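PDB 3NQP: SusD superfamily protein from Bacteroides fragilis NCTC 9343, which probably binds sugars at the bacterial outer membrane and helps in their uptake, as other SusD-family proteins do. Local coordinates for residues 231-234 with 235-239; 91-94 with 95-98; 320-323 with 324-327; 270-273 with 274-277. All coordinates share one frame; numbering follows the deposited sequence.

Contact 1: residues 231-234 with 235-239; sequences IAKT and HLESV
Ile-231 and His-235, one turn apart on helix 228-241, lie alongside each other and point the same way. The methyl CG2 of Ile-231 meets the imidazole edge in the plane of the ring, 3.8 Å from His-235 CD2. That edge also faces the carbonyl O of Ile-231, which sits 3.2 Å from His-235 CD2 and accepts the backbone N-H of His-235 as well. A chi1 of -74°, with CG opposite the carbonyl carbon, swings the ring back over the preceding turn and makes both approaches possible. Its rotation is further fixed by ND1, hydrogen-bonded to Glu-204, whose other carboxylate oxygen is bonded to Ser-238 OG.

Lys-233 and Glu-237 show a different geometry. Their extended chains cross obliquely, Lys-233 CE coming within 3.6 Å of Glu-237 OE2, but the 4.7 Å between Lys-233 NZ and Glu-237 OE2 shows no ion pair; the ammonium instead forms a salt bridge with Glu-396. On the buried side, Leu-236 CG stands beside its own backbone N, which brings CD1 to 3.3 Å from Ala-232 O and 4.5 Å from Ala-232 CB.

This part of helix 228-241 thus packs on two helices: Ile-231 and Ala-232 rest on Tyr-211 and His-235 on Met-207 of helix 200-216, while Leu-236 meets Trp-384, Thr-388 and Ile-392 of helix 382-396, and Ala-232 joins it on Ile-392.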
loop_
_atom_site.group_PDB
_atom_site.type_symbol
_atom_site.label_atom_id
_atom_site.label_comp_id
_atom_site.label_asym_id
_atom_site.label_seq_id
_atom_site.Cartn_x
_atom_site.Cartn_y
_atom_site.Cartn_z
ATOM N N ILE A 231 -15.825 15.292 -2.774
ATOM C CA ILE A 231 -15.188 15.313 -1.462
ATOM C C ILE A 231 -13.748 14.766 -1.555
ATOM O O ILE A 231 -12.814 15.347 -1.021
ATOM C CB ILE A 231 -15.995 14.495 -0.456
ATOM C CG1 ILE A 231 -17.351 15.198 -0.213
ATOM C CG2 ILE A 231 -15.204 14.279 0.878
ATOM C CD1 ILE A 231 -18.395 14.374 0.571
ATOM N N ALA A 232 -13.586 13.648 -2.229
ATOM C CA ALA A 232 -12.233 13.074 -2.450
ATOM C C ALA A 232 -11.350 14.106 -3.110
ATOM O O ALA A 232 -10.196 14.309 -2.708
ATOM C CB ALA A 232 -12.312 11.784 -3.283
ATOM N N LYS A 233 -11.901 14.765 -4.124
ATOM C CA LYS A 233 -11.149 15.709 -4.939
ATOM C C LYS A 233 -10.686 16.896 -4.139
ATOM O O LYS A 233 -9.557 17.329 -4.243
ATOM C CB LYS A 233 -11.986 16.195 -6.098
ATOM C CG LYS A 233 -11.121 16.858 -7.215
ATOM C CD LYS A 233 -12.016 17.346 -8.380
ATOM C CE LYS A 233 -11.211 18.008 -9.507
ATOM N NZ LYS A 233 -12.138 18.448 -10.645
ATOM N N THR A 234 -11.583 17.436 -3.322
ATOM C CA THR A 234 -11.241 18.571 -2.515
ATOM C C THR A 234 -10.086 18.218 -1.576
ATOM O O THR A 234 -9.185 19.015 -1.368
ATOM C CB THR A 234 -12.508 19.055 -1.725
ATOM O OG1 THR A 234 -13.450 19.570 -2.685
ATOM C CG2 THR A 234 -12.163 20.157 -0.688
ATOM N N HIS A 235 -10.128 17.043 -0.956
ATOM C CA HIS A 235 -9.118 16.698 0.037
ATOM C C HIS A 235 -7.794 16.407 -0.637
ATOM O O HIS A 235 -6.742 16.831 -0.144
ATOM C CB HIS A 235 -9.622 15.569 0.961
ATOM C CG HIS A 235 -10.644 16.054 1.945
ATOM N ND1 HIS A 235 -10.299 16.884 2.994
ATOM C CD2 HIS A 235 -11.998 15.945 1.975
ATOM C CE1 HIS A 235 -11.400 17.233 3.655
ATOM N NE2 HIS A 235 -12.445 16.679 3.056
ATOM N N LEU A 236 -7.820 15.750 -1.796
ATOM C CA LEU A 236 -6.547 15.472 -2.483
ATOM C C LEU A 236 -5.907 16.757 -3.009
ATOM O O LEU A 236 -4.683 16.898 -2.978
ATOM C CB LEU A 236 -6.756 14.443 -3.608
ATOM C CG LEU A 236 -7.142 13.063 -3.060
ATOM C CD1 LEU A 236 -7.917 12.280 -4.084
ATOM C CD2 LEU A 236 -5.894 12.275 -2.552
ATOM N N GLU A 237 -6.726 17.689 -3.519
ATOM C CA GLU A 237 -6.182 18.962 -4.002
ATOM C C GLU A 237 -5.648 19.762 -2.842
ATOM O O GLU A 237 -4.700 20.507 -3.002
ATOM C CB GLU A 237 -7.224 19.808 -4.794
ATOM C CG GLU A 237 -7.516 19.145 -6.121
ATOM C CD GLU A 237 -8.403 19.896 -7.053
ATOM O OE1 GLU A 237 -9.254 20.663 -6.574
ATOM O OE2 GLU A 237 -8.261 19.644 -8.270
ATOM N N SER A 238 -6.266 19.621 -1.686
ATOM C CA SER A 238 -5.745 20.291 -0.470
ATOM C C SER A 238 -4.344 19.789 -0.128
ATOM O O SER A 238 -3.431 20.583 0.215
ATOM C CB SER A 238 -6.678 20.039 0.722
ATOM O OG SER A 238 -6.217 20.707 1.892
ATOM N N VAL A 239 -4.180 18.467 -0.216
ATOM C CA VAL A 239 -2.870 17.869 -0.037
ATOM C C VAL A 239 -1.864 18.447 -1.017
ATOM O O VAL A 239 -0.751 18.796 -0.600
ATOM C CB VAL A 239 -2.904 16.320 -0.078
ATOM C CG1 VAL A 239 -1.459 15.746 -0.016
ATOM C CG2 VAL A 239 -3.795 15.754 1.083
#

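Contact 2: residues 91-94 with 95-98; sequences RITN and LNLF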
loop_
_atom_site.group_PDB
_atom_site.type_symbol
_atom_site.label_atom_id
_atom_site.label_comp_id
_atom_site.label_asym_id
_atom_site.label_seq_id
_atom_site.Cartn_x
_atom_site.Cartn_y
_atom_site.Cartn_z
ATOM N N ARG A 91 -5.145 -3.449 18.472
ATOM C CA ARG A 91 -4.715 -2.080 18.144
ATOM C C ARG A 91 -5.851 -1.069 18.245
ATOM O O ARG A 91 -5.681 0.010 18.828
ATOM C CB ARG A 91 -4.133 -2.052 16.736
ATOM C CG ARG A 91 -2.733 -2.608 16.684
ATOM C CD ARG A 91 -2.458 -3.133 15.304
ATOM N NE ARG A 91 -1.080 -3.542 15.174
ATOM C CZ ARG A 91 -0.648 -4.793 15.237
ATOM N NH1 ARG A 91 -1.470 -5.828 15.429
ATOM N NH2 ARG A 91 0.641 -5.001 15.111
ATOM N N ILE A 92 -6.982 -1.419 17.625
ATOM C CA ILE A 92 -8.191 -0.585 17.666
ATOM C C ILE A 92 -8.617 -0.306 19.116
ATOM O O ILE A 92 -8.956 0.829 19.453
ATOM C CB ILE A 92 -9.383 -1.201 16.879
ATOM C CG1 ILE A 92 -9.119 -1.074 15.377
ATOM C CG2 ILE A 92 -10.746 -0.499 17.251
ATOM C CD1 ILE A 92 -9.960 -1.984 14.498
ATOM N N THR A 93 -8.597 -1.320 19.971
ATOM C CA THR A 93 -9.085 -1.119 21.334
ATOM C C THR A 93 -8.185 -0.159 22.121
ATOM O O THR A 93 -8.677 0.565 22.982
ATOM C CB THR A 93 -9.329 -2.465 22.068
ATOM O OG1 THR A 93 -8.137 -3.256 22.042
ATOM C CG2 THR A 93 -10.446 -3.215 21.369
ATOM N N ASN A 94 -6.887 -0.120 21.810
ATOM C CA ASN A 94 -5.989 0.853 22.393
ATOM C C ASN A 94 -6.303 2.265 21.926
ATOM O O ASN A 94 -6.198 3.224 22.714
ATOM C CB ASN A 94 -4.507 0.508 22.128
ATOM C CG ASN A 94 -4.045 -0.766 22.879
ATOM O OD1 ASN A 94 -4.811 -1.393 23.617
ATOM N ND2 ASN A 94 -2.809 -1.148 22.666
ATOM N N LEU A 95 -6.732 2.408 20.672
ATOM C CA LEU A 95 -7.200 3.697 20.187
ATOM C C LEU A 95 -8.448 4.124 20.963
ATOM O O LEU A 95 -8.536 5.262 21.416
ATOM C CB LEU A 95 -7.520 3.637 18.699
ATOM C CG LEU A 95 -6.401 3.185 17.743
ATOM C CD1 LEU A 95 -6.923 3.299 16.343
ATOM C CD2 LEU A 95 -5.127 3.970 17.968
ATOM N N ASN A 96 -9.400 3.206 21.128
ATOM C CA ASN A 96 -10.627 3.520 21.878
ATOM C C ASN A 96 -10.275 3.975 23.287
ATOM O O ASN A 96 -10.798 4.964 23.779
ATOM C CB ASN A 96 -11.560 2.303 21.892
ATOM C CG ASN A 96 -11.954 1.840 20.490
ATOM O OD1 ASN A 96 -11.838 2.591 19.542
ATOM N ND2 ASN A 96 -12.438 0.599 20.371
ATOM N N LEU A 97 -9.353 3.259 23.922
ATOM C CA LEU A 97 -8.955 3.587 25.278
ATOM C C LEU A 97 -8.315 4.974 25.322
ATOM O O LEU A 97 -8.586 5.755 26.205
ATOM C CB LEU A 97 -7.964 2.530 25.796
ATOM C CG LEU A 97 -7.557 2.605 27.274
ATOM C CD1 LEU A 97 -8.806 2.543 28.155
ATOM C CD2 LEU A 97 -6.588 1.471 27.635
ATOM N N PHE A 98 -7.441 5.279 24.370
ATOM C CA PHE A 98 -6.846 6.606 24.347
ATOM C C PHE A 98 -7.916 7.692 24.245
ATOM O O PHE A 98 -7.841 8.719 24.935
ATOM C CB PHE A 98 -5.855 6.750 23.224
ATOM C CG PHE A 98 -5.077 8.047 23.262
ATOM C CD1 PHE A 98 -3.840 8.125 23.900
ATOM C CD2 PHE A 98 -5.554 9.177 22.624
ATOM C CE1 PHE A 98 -3.112 9.319 23.899
ATOM C CE2 PHE A 98 -4.831 10.377 22.649
ATOM C CZ PHE A 98 -3.616 10.438 23.317
#
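The branch methyl CG2 of Ile-92 runs beside the amide of Asn-96, 3.7 Å from Asn-96 ND2, both side chains pointing the same way one helical turn apart. Beneath them, Asn-96 N donates to Ile-92 O at 2.9 Å, as in any helical turn. The amide carbon Asn-96 CG lies 3.3 Å from that same Ile-92 O, because chi1 of -59° folds the group back over the preceding turn. Leu-95 behaves alike: its CG lies 3.4 Å from Arg-91 O, and its CB 3.2 Å from Ile-92 O.

In the next shell, both ends of the Asn-96 amide are bonded: OD1 accepts from Arg-124 NH1 and ND2 donates to Arg-141 O. This pair fixes which way the buried amide is turned, and the guanidinium probably polarises its carbonyl. Nearer the start of the helix, Arg-91 NE binds His-34 O.

Helix 89-102 is therefore held from two directions. Asn-94, Leu-95 and Leu-97 pack on Tyr-27 and Ile-31 of helix 21-37, whereas Ile-92, Leu-95 and Phe-98 lie against Tyr-128, Arg-124 and Val-120 of helix 110-135.

Contact 3: residues 320-323 with 324-327; sequences NKAV and YQNF. With EDO (1,2-ethanediol), chain E.
Lys-321 and Gln-325 lie side by side on the short helix 321-325, whose first turn is N-capped by Asn-320. The cap is well defined: Ala-322 N donates to Asn-320 OD1 at 3.0 Å and 159°, in the plane of the amide and on a lone pair.

Gln-325 can be traced outward over this first turn. Its CB stands 3.6 Å from Lys-321 O; chi1 of -64° then carries CG closer, to 3.3 Å from the same Lys-321 O, which also accepts the Gln-325 backbone N-H. Further along the extended chain, CD is 3.7 Å from Lys-321 O, and OE1 ends 3.6 Å from Ala-322 CA, near the aliphatic CG of Lys-321. The glutamine thus lies back across the start of the helix. Lys-321 leaves between its own backbone N and carbonyl carbon (chi1 69°) and bends at its third torsion, delivering NZ to Leu-353 O and, at 3.0 Å, to O2 of a 1,2-ethanediol probably taken from the crystallisation liquor.

Toward the rest of the fold, Val-323 and Phe-327 pack on Phe-338 and Ile-447, while Tyr-324 reaches Glu-335 through its hydroxyl and makes a cation-pi contact with Lys-334. Asn-320 O takes Val-323 N directly but Tyr-324 N through a water, which donates to Asn-320 O at 2.8 Å and accepts from Tyr-324 N at 3.0 Å.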
loop_
_atom_site.group_PDB
_atom_site.type_symbol
_atom_site.label_atom_id
_atom_site.label_comp_id
_atom_site.label_asym_id
_atom_site.label_seq_id
_atom_site.Cartn_x
_atom_site.Cartn_y
_atom_site.Cartn_z
ATOM N N ASN A 320 6.604 -11.759 -11.025
ATOM C CA ASN A 320 6.726 -12.374 -12.350
ATOM C C ASN A 320 7.642 -11.444 -13.127
ATOM O O ASN A 320 7.541 -10.221 -13.001
ATOM C CB ASN A 320 5.348 -12.392 -12.987
ATOM C CG ASN A 320 5.307 -13.102 -14.288
ATOM O OD1 ASN A 320 5.872 -12.634 -15.285
ATOM N ND2 ASN A 320 4.611 -14.250 -14.316
ATOM N N LYS A 321 8.520 -12.005 -13.935
ATOM C CA LYS A 321 9.535 -11.195 -14.611
ATOM C C LYS A 321 8.968 -10.199 -15.650
ATOM O O LYS A 321 9.639 -9.237 -16.037
ATOM C CB LYS A 321 10.547 -12.127 -15.278
ATOM C CG LYS A 321 10.010 -12.921 -16.463
ATOM C CD LYS A 321 11.130 -13.784 -17.122
ATOM C CE LYS A 321 11.371 -15.080 -16.264
ATOM N NZ LYS A 321 12.407 -15.976 -16.844
ATOM N N ALA A 322 7.750 -10.444 -16.105
ATOM C CA ALA A 322 7.012 -9.469 -16.924
ATOM C C ALA A 322 6.805 -8.127 -16.233
ATOM O O ALA A 322 6.630 -7.106 -16.910
ATOM C CB ALA A 322 5.651 -10.045 -17.381
ATOM N N VAL A 323 6.834 -8.089 -14.904
ATOM C CA VAL A 323 6.686 -6.818 -14.199
ATOM C C VAL A 323 7.916 -5.956 -14.523
ATOM O O VAL A 323 7.790 -4.809 -14.944
ATOM C CB VAL A 323 6.524 -7.035 -12.682
ATOM C CG1 VAL A 323 6.588 -5.750 -11.912
ATOM C CG2 VAL A 323 5.162 -7.767 -12.376
ATOM N N TYR A 324 9.102 -6.522 -14.320
ATOM C CA TYR A 324 10.373 -5.901 -14.780
ATOM C C TYR A 324 10.397 -5.562 -16.282
ATOM O O TYR A 324 10.742 -4.435 -16.686
ATOM C CB TYR A 324 11.536 -6.801 -14.388
ATOM C CG TYR A 324 12.943 -6.315 -14.751
ATOM C CD1 TYR A 324 13.561 -5.325 -14.003
ATOM C CD2 TYR A 324 13.641 -6.849 -15.833
ATOM C CE1 TYR A 324 14.852 -4.878 -14.311
ATOM C CE2 TYR A 324 14.966 -6.408 -16.152
ATOM C CZ TYR A 324 15.557 -5.430 -15.376
ATOM O OH TYR A 324 16.828 -4.969 -15.642
ATOM N N GLN A 325 10.024 -6.508 -17.113
ATOM C CA GLN A 325 10.102 -6.322 -18.577
ATOM C C GLN A 325 9.119 -5.268 -19.090
ATOM O O GLN A 325 9.312 -4.735 -20.181
ATOM C CB GLN A 325 9.821 -7.635 -19.297
ATOM C CG GLN A 325 10.846 -8.696 -19.027
ATOM C CD GLN A 325 10.450 -10.035 -19.585
ATOM O OE1 GLN A 325 9.304 -10.467 -19.453
ATOM N NE2 GLN A 325 11.397 -10.701 -20.216
ATOM N N ASN A 326 8.084 -4.970 -18.302
ATOM C CA ASN A 326 7.143 -3.875 -18.640
ATOM C C ASN A 326 7.751 -2.472 -18.617
ATOM O O ASN A 326 7.220 -1.545 -19.224
ATOM C CB ASN A 326 5.960 -3.849 -17.670
ATOM C CG ASN A 326 4.797 -4.743 -18.108
ATOM O OD1 ASN A 326 4.799 -5.315 -19.202
ATOM N ND2 ASN A 326 3.774 -4.838 -17.241
ATOM N N PHE A 327 8.816 -2.284 -17.855
ATOM C CA PHE A 327 9.521 -1.002 -17.852
ATOM C C PHE A 327 10.394 -0.827 -19.104
ATOM O O PHE A 327 11.172 -1.717 -19.443
ATOM C CB PHE A 327 10.461 -0.905 -16.638
ATOM C CG PHE A 327 9.763 -0.818 -15.290
ATOM C CD1 PHE A 327 9.438 0.410 -14.735
ATOM C CD2 PHE A 327 9.536 -1.948 -14.532
ATOM C CE1 PHE A 327 8.867 0.499 -13.466
ATOM C CE2 PHE A 327 8.907 -1.865 -13.269
ATOM C CZ PHE A 327 8.589 -0.617 -12.743
HETATM C C1 EDO E . 13.470 -19.286 -16.907
HETATM O O1 EDO E . 13.911 -18.115 -17.593
HETATM C C2 EDO E . 13.532 -19.148 -15.381
HETATM O O2 EDO E . 12.522 -18.270 -14.856
HETATM O O HOH W 1 9.648 -8.580 -12.184
HETATM O O HOH W 2 6.225 -7.218 -19.935
HETATM O O HOH W 3 4.881 -3.244 -14.331
#

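Contact 4: residues 270-273 with 274-277; sequences RFLE and GEAT. With EDO (1,2-ethanediol), chain F.
Leu-272 and Ala-276 form a single antiparallel hydrogen-bonded bridge at the tight centre of this hairpin-like loop. Leu-272 N donates to Ala-276 O at 2.9 Å, and Leu-272 O is gripped twice in return, by Glu-275 N at 2.9 Å and Ala-276 N at 3.1 Å. Two residues facing one make a classic beta bulge. The bond from Glu-275 also closes a type II beta turn, with Gly-274 at its third position (phi 80°, psi -1°).

With CG opposite the carbonyl carbon (chi1 -76°), the buried Phe-271 ring turns its edge to Ala-276 O; its CD1 lies 4.2 Å from Ala-276 CB. On the exposed side the contacts thin out. Leu-272 CD2 is 3.7 Å from Glu-275 OE1, and a water links that oxygen to Arg-270 O; the carboxylate also has long, weak ion pairs with Arg-36 and Lys-33. Thr-277 binds a 1,2-ethanediol, probably a crystallisation additive, through N and OG1, the latter 2.6 Å from the diol O2.

Around the loop, Phe-271 and Ala-276 touch Arg-36 of helix 21-37. Arg-270 pairs with Asp-376, Glu-273 bonds to Tyr-364 and Asn-366, and Glu-273 and Thr-277 touch Val-372 of strand 371-372.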
loop_
_atom_site.group_PDB
_atom_site.type_symbol
_atom_site.label_atom_id
_atom_site.label_comp_id
_atom_site.label_asym_id
_atom_site.label_seq_id
_atom_site.Cartn_x
_atom_site.Cartn_y
_atom_site.Cartn_z
ATOM N N ARG A 270 8.203 4.516 10.252
ATOM C CA ARG A 270 9.641 4.574 10.599
ATOM C C ARG A 270 10.195 3.234 11.065
ATOM O O ARG A 270 9.738 2.665 12.066
ATOM C CB ARG A 270 9.855 5.652 11.686
ATOM C CG ARG A 270 11.322 5.857 12.197
ATOM C CD ARG A 270 12.328 6.116 11.043
ATOM N NE ARG A 270 11.951 7.176 10.100
ATOM C CZ ARG A 270 12.109 8.472 10.306
ATOM N NH1 ARG A 270 12.623 8.934 11.452
ATOM N NH2 ARG A 270 11.700 9.321 9.383
ATOM N N PHE A 271 11.176 2.719 10.310
ATOM C CA PHE A 271 11.987 1.596 10.735
ATOM C C PHE A 271 13.339 2.223 11.089
ATOM O O PHE A 271 13.755 3.180 10.453
ATOM C CB PHE A 271 12.056 0.510 9.630
ATOM C CG PHE A 271 10.772 -0.318 9.542
ATOM C CD1 PHE A 271 10.484 -1.294 10.504
ATOM C CD2 PHE A 271 9.838 -0.075 8.573
ATOM C CE1 PHE A 271 9.299 -2.012 10.472
ATOM C CE2 PHE A 271 8.657 -0.759 8.533
ATOM C CZ PHE A 271 8.374 -1.749 9.487
ATOM N N LEU A 272 13.972 1.733 12.152
ATOM C CA LEU A 272 15.166 2.373 12.729
ATOM C C LEU A 272 16.129 1.290 13.186
ATOM O O LEU A 272 15.741 0.403 13.935
ATOM C CB LEU A 272 14.761 3.259 13.919
ATOM C CG LEU A 272 15.804 4.060 14.709
ATOM C CD1 LEU A 272 16.520 5.101 13.807
ATOM C CD2 LEU A 272 15.160 4.731 15.938
ATOM N N GLU A 273 17.351 1.315 12.663
ATOM C CA GLU A 273 18.395 0.393 13.117
ATOM C C GLU A 273 18.450 0.356 14.639
ATOM O O GLU A 273 18.339 1.374 15.305
ATOM C CB GLU A 273 19.752 0.778 12.555
ATOM C CG GLU A 273 20.878 -0.170 12.925
ATOM C CD GLU A 273 22.190 0.196 12.249
ATOM O OE1 GLU A 273 22.252 1.177 11.492
ATOM O OE2 GLU A 273 23.154 -0.531 12.449
ATOM N N GLY A 274 18.553 -0.848 15.178
ATOM C CA GLY A 274 18.569 -1.024 16.615
ATOM C C GLY A 274 17.238 -0.995 17.308
ATOM O O GLY A 274 17.199 -1.165 18.518
ATOM N N GLU A 275 16.149 -0.782 16.573
ATOM C CA GLU A 275 14.801 -0.760 17.179
ATOM C C GLU A 275 13.861 -1.742 16.452
ATOM O O GLU A 275 13.361 -2.686 17.056
ATOM C CB GLU A 275 14.252 0.660 17.158
ATOM C CG GLU A 275 12.854 0.855 17.791
ATOM C CD GLU A 275 12.428 2.338 17.796
ATOM O OE1 GLU A 275 12.008 2.865 16.725
ATOM O OE2 GLU A 275 12.509 2.988 18.860
ATOM N N ALA A 276 13.648 -1.529 15.155
ATOM C CA ALA A 276 12.810 -2.418 14.348
ATOM C C ALA A 276 13.238 -2.272 12.911
ATOM O O ALA A 276 13.554 -1.159 12.458
ATOM C CB ALA A 276 11.353 -2.070 14.516
ATOM N N THR A 277 13.335 -3.413 12.227
ATOM C CA THR A 277 13.627 -3.502 10.807
ATOM C C THR A 277 12.534 -4.318 10.108
ATOM O O THR A 277 11.714 -4.947 10.754
ATOM C CB THR A 277 15.043 -4.132 10.560
ATOM O OG1 THR A 277 15.121 -5.426 11.163
ATOM C CG2 THR A 277 16.156 -3.235 11.155
HETATM C C1 EDO F . 13.420 -6.488 14.791
HETATM O O1 EDO F . 12.549 -5.858 13.800
HETATM C C2 EDO F . 14.855 -6.851 14.374
HETATM O O2 EDO F . 15.709 -5.846 13.701
HETATM O O HOH W 4 10.885 1.622 14.402
#

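In the fold
From the N terminus the order is contact 2, contact 1, contact 4, contact 3; they follow in series, none nesting in or crossing another. Contact 4 alone turns the chain back on itself, whereas contacts 2 and 1 are turns within longer helices and contact 3 makes up a short capped one. None touches another. Contacts 2 and 4 come nearest, about 10 Å between nearest atoms, and share helix 21-37 as a neighbour. Contact 1, on helix 228-241, ties that helix to helices 200-216 and 382-396. Contact 3 lies against the two-stranded sheet 338-344 and 351-358, its centre about 42 Å from that of contact 2, on the opposite side of the chain's centre.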